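PDB 6U8T: PfhB2 from Pasteurella multocida, which supplies the YopT-like cysteine protease domain of a toxin and probably cleaves proteins of the host cell. Local coordinates for residues Q168-V173 with P185-F190. The protein carries 1 engineered substitution. Residues are numbered along the deposited sequence; the frame is centred on the assembly and turned at random.
Sequences QGEKVV and PSHQKF
Two hydrogen bonds converge on OE1 of E170: H187 N donates to it over 2.9 Å, nearly straight at 168°, and a water donates from 2.8 Å. That water also accepts from Q188 N, so one carboxylate oxygen serves two successive amides in the first turn of helix 187-201, one directly and one through water. H187 N approaches from above the carboxylate plane. The third amide, K189 N, is taken by S186 OG at 3.1 Å, which makes S186 the N-cap.

A bend at chi2 (-47°) folds the E170 side chain back, and its OE2 lies 3.8 Å above the H187 ring plane, over the centre. The same ring sends NE2 to G169 O in the type II' turn Q168-K171; at 132° the bond is clearly bent, with the oxygen tilted out of the ring plane.

Farther into the fold, V172 divides its methyls. CG2 meets H187 CD2 at 3.6 Å, whereas CG1, anti to the backbone N, sits over the F190 face in a CH-pi contact. L140 of the second subunit packs on V172, H187 and F190.

The hairpin turn between strands 160-168 and 171-176 is thus joined to the helix start, where the E170 carboxylate would probably interact favourably with the helix dipole and could favour a protonated H187.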
ATOM      1  N   GLN C 168     -26.096 -19.451   5.198  1.00 66.21           N
ATOM      2  CA  GLN C 168     -27.344 -20.133   5.638  1.00 70.14           C
ATOM      3  C   GLN C 168     -27.105 -21.635   5.557  1.00 71.14           C
ATOM      4  O   GLN C 168     -27.085 -22.163   4.452  1.00 69.45           O
ATOM      5  CB  GLN C 168     -28.551 -19.771   4.770  1.00 71.76           C
ATOM      6  CG  GLN C 168     -28.994 -18.322   4.913  1.00 71.53           C
ATOM      7  CD  GLN C 168     -29.662 -17.776   3.664  1.00 72.33           C
ATOM      8  OE1 GLN C 168     -29.270 -18.077   2.531  1.00 73.04           O
ATOM      9  NE2 GLN C 168     -30.699 -16.974   3.861  1.00 72.16           N
ATOM     10  N   GLY C 169     -26.885 -22.281   6.698  1.00 72.88           N
ATOM     11  CA  GLY C 169     -26.425 -23.676   6.746  1.00 75.39           C
ATOM     12  C   GLY C 169     -25.161 -23.829   5.941  1.00 75.07           C
ATOM     13  O   GLY C 169     -24.185 -23.046   6.209  1.00 73.86           O
ATOM     14  N   GLU C 170     -25.189 -24.714   4.942  1.00 78.36           N
ATOM     15  CA  GLU C 170     -24.011 -25.036   4.080  1.00 80.11           C
ATOM     16  C   GLU C 170     -23.900 -24.025   2.920  1.00 76.60           C
ATOM     17  O   GLU C 170     -22.838 -23.967   2.274  1.00 76.59           O
ATOM     18  CB  GLU C 170     -24.073 -26.520   3.658  1.00 84.23           C
ATOM     19  CG  GLU C 170     -23.382 -27.477   4.649  1.00 87.81           C
ATOM     20  CD  GLU C 170     -21.976 -27.060   5.134  1.00 91.60           C
ATOM     21  OE1 GLU C 170     -21.036 -27.021   4.285  1.00 90.30           O
ATOM     22  OE2 GLU C 170     -21.819 -26.733   6.367  1.00 93.51           O
ATOM     23  N   LYS C 171     -24.931 -23.211   2.689  1.00 76.60           N
ATOM     24  CA  LYS C 171     -24.939 -22.205   1.593  1.00 75.50           C
ATOM     25  C   LYS C 171     -24.093 -20.993   2.001  1.00 70.10           C
ATOM     26  O   LYS C 171     -24.389 -20.373   3.039  1.00 71.99           O
ATOM     27  CB  LYS C 171     -26.381 -21.822   1.228  1.00 79.52           C
ATOM     28  CG  LYS C 171     -26.604 -20.458   0.594  1.00 81.81           C
ATOM     29  CD  LYS C 171     -27.804 -20.422  -0.343  1.00 85.05           C
ATOM     30  CE  LYS C 171     -28.294 -19.012  -0.595  1.00 86.09           C
ATOM     31  NZ  LYS C 171     -28.513 -18.761  -2.040  1.00 87.99           N
ATOM     32  N   VAL C 172     -23.105 -20.652   1.179  1.00 66.82           N
ATOM     33  CA  VAL C 172     -22.268 -19.423   1.336  1.00 61.77           C
ATOM     34  C   VAL C 172     -22.494 -18.517   0.128  1.00 57.97           C
ATOM     35  O   VAL C 172     -22.259 -18.965  -1.000  1.00 57.50           O
ATOM     36  CB  VAL C 172     -20.774 -19.749   1.511  1.00 60.84           C
ATOM     37  CG1 VAL C 172     -19.988 -18.494   1.852  1.00 58.30           C
ATOM     38  CG2 VAL C 172     -20.546 -20.819   2.562  1.00 63.40           C
ATOM     39  N   VAL C 173     -22.981 -17.305   0.363  1.00 55.48           N
ATOM     40  CA  VAL C 173     -23.032 -16.257  -0.689  1.00 53.55           C
ATOM     41  C   VAL C 173     -21.938 -15.244  -0.366  1.00 50.32           C
ATOM     42  O   VAL C 173     -21.952 -14.712   0.736  1.00 49.92           O
ATOM     43  CB  VAL C 173     -24.423 -15.610  -0.788  1.00 54.69           C
ATOM     44  CG1 VAL C 173     -24.484 -14.628  -1.938  1.00 53.70           C
ATOM     45  CG2 VAL C 173     -25.508 -16.660  -0.948  1.00 57.34           C
ATOM     46  N   PRO C 185     -22.501 -24.095  -2.642  1.00 73.52           N
ATOM     47  CA  PRO C 185     -23.467 -24.938  -1.948  1.00 75.84           C
ATOM     48  C   PRO C 185     -22.936 -25.631  -0.681  1.00 76.72           C
ATOM     49  O   PRO C 185     -23.743 -26.288  -0.026  1.00 85.25           O
ATOM     50  CB  PRO C 185     -23.818 -25.963  -3.039  1.00 77.66           C
ATOM     51  CG  PRO C 185     -22.519 -26.128  -3.806  1.00 76.44           C
ATOM     52  CD  PRO C 185     -21.904 -24.750  -3.827  1.00 73.22           C
ATOM     53  N   SER C 186     -21.639 -25.511  -0.378  1.00 73.02           N
ATOM     54  CA  SER C 186     -20.986 -26.053   0.849  1.00 73.76           C
ATOM     55  C   SER C 186     -19.895 -25.088   1.355  1.00 72.49           C
ATOM     56  O   SER C 186     -19.331 -24.337   0.530  1.00 70.61           O
ATOM     57  CB  SER C 186     -20.406 -27.415   0.592  1.00 74.81           C
ATOM     58  OG  SER C 186     -19.205 -27.318  -0.166  1.00 73.44           O
ATOM     59  N   HIS C 187     -19.606 -25.110   2.660  1.00 72.62           N
ATOM     60  CA  HIS C 187     -18.484 -24.354   3.289  1.00 70.37           C
ATOM     61  C   HIS C 187     -17.165 -24.798   2.665  1.00 69.12           C
ATOM     62  O   HIS C 187     -16.360 -23.921   2.360  1.00 66.75           O
ATOM     63  CB  HIS C 187     -18.435 -24.546   4.814  1.00 71.76           C
ATOM     64  CG  HIS C 187     -19.501 -23.789   5.563  1.00 73.28           C
ATOM     65  ND1 HIS C 187     -19.366 -23.410   6.916  1.00 74.56           N
ATOM     66  CD2 HIS C 187     -20.697 -23.313   5.154  1.00 74.84           C
ATOM     67  CE1 HIS C 187     -20.511 -22.835   7.278  1.00 76.28           C
ATOM     68  NE2 HIS C 187     -21.300 -22.717   6.256  1.00 77.51           N
ATOM     69  N   GLN C 188     -16.963 -26.101   2.492  1.00 70.88           N
ATOM     70  CA  GLN C 188     -15.700 -26.687   1.953  1.00 71.81           C
ATOM     71  C   GLN C 188     -15.402 -26.023   0.598  1.00 69.60           C
ATOM     72  O   GLN C 188     -14.257 -25.571   0.383  1.00 63.75           O
ATOM     73  CB  GLN C 188     -15.831 -28.209   1.817  1.00 76.41           C
ATOM     74  CG  GLN C 188     -14.591 -29.006   2.199  1.00 78.84           C
ATOM     75  CD  GLN C 188     -13.395 -28.518   1.438  1.00 78.22           C
ATOM     76  OE1 GLN C 188     -12.680 -27.629   1.890  1.00 77.47           O
ATOM     77  NE2 GLN C 188     -13.272 -28.979   0.206  1.00 79.51           N
ATOM     78  N   LYS C 189     -16.400 -25.970  -0.285  1.00 70.69           N
ATOM     79  CA  LYS C 189     -16.225 -25.464  -1.666  1.00 70.41           C
ATOM     80  C   LYS C 189     -15.829 -23.982  -1.620  1.00 67.61           C
ATOM     81  O   LYS C 189     -14.900 -23.601  -2.362  1.00 66.78           O
ATOM     82  CB  LYS C 189     -17.482 -25.746  -2.485  1.00 71.88           C
ATOM     83  CG  LYS C 189     -17.611 -27.204  -2.894  1.00 76.29           C
ATOM     84  CD  LYS C 189     -18.869 -27.500  -3.666  1.00 78.92           C
ATOM     85  CE  LYS C 189     -19.016 -28.965  -3.993  1.00 82.48           C
ATOM     86  NZ  LYS C 189     -20.442 -29.358  -4.043  1.00 86.29           N
ATOM     87  N   PHE C 190     -16.473 -23.193  -0.758  1.00 66.57           N
ATOM     88  CA  PHE C 190     -16.134 -21.766  -0.524  1.00 63.29           C
ATOM     89  C   PHE C 190     -14.702 -21.626   0.020  1.00 62.13           C
ATOM     90  O   PHE C 190     -13.948 -20.793  -0.493  1.00 57.79           O
ATOM     91  CB  PHE C 190     -17.131 -21.092   0.421  1.00 61.32           C
ATOM     92  CG  PHE C 190     -16.702 -19.709   0.837  1.00 57.71           C
ATOM     93  CD1 PHE C 190     -16.813 -18.641  -0.043  1.00 55.76           C
ATOM     94  CD2 PHE C 190     -16.132 -19.488   2.080  1.00 56.03           C
ATOM     95  CE1 PHE C 190     -16.398 -17.368   0.326  1.00 54.06           C
ATOM     96  CE2 PHE C 190     -15.702 -18.217   2.439  1.00 54.79           C
ATOM     97  CZ  PHE C 190     -15.849 -17.160   1.571  1.00 52.50           C
TER
HETATM   98  O   HOH W   1     -18.618 -28.228   3.566  1.00 42.55           O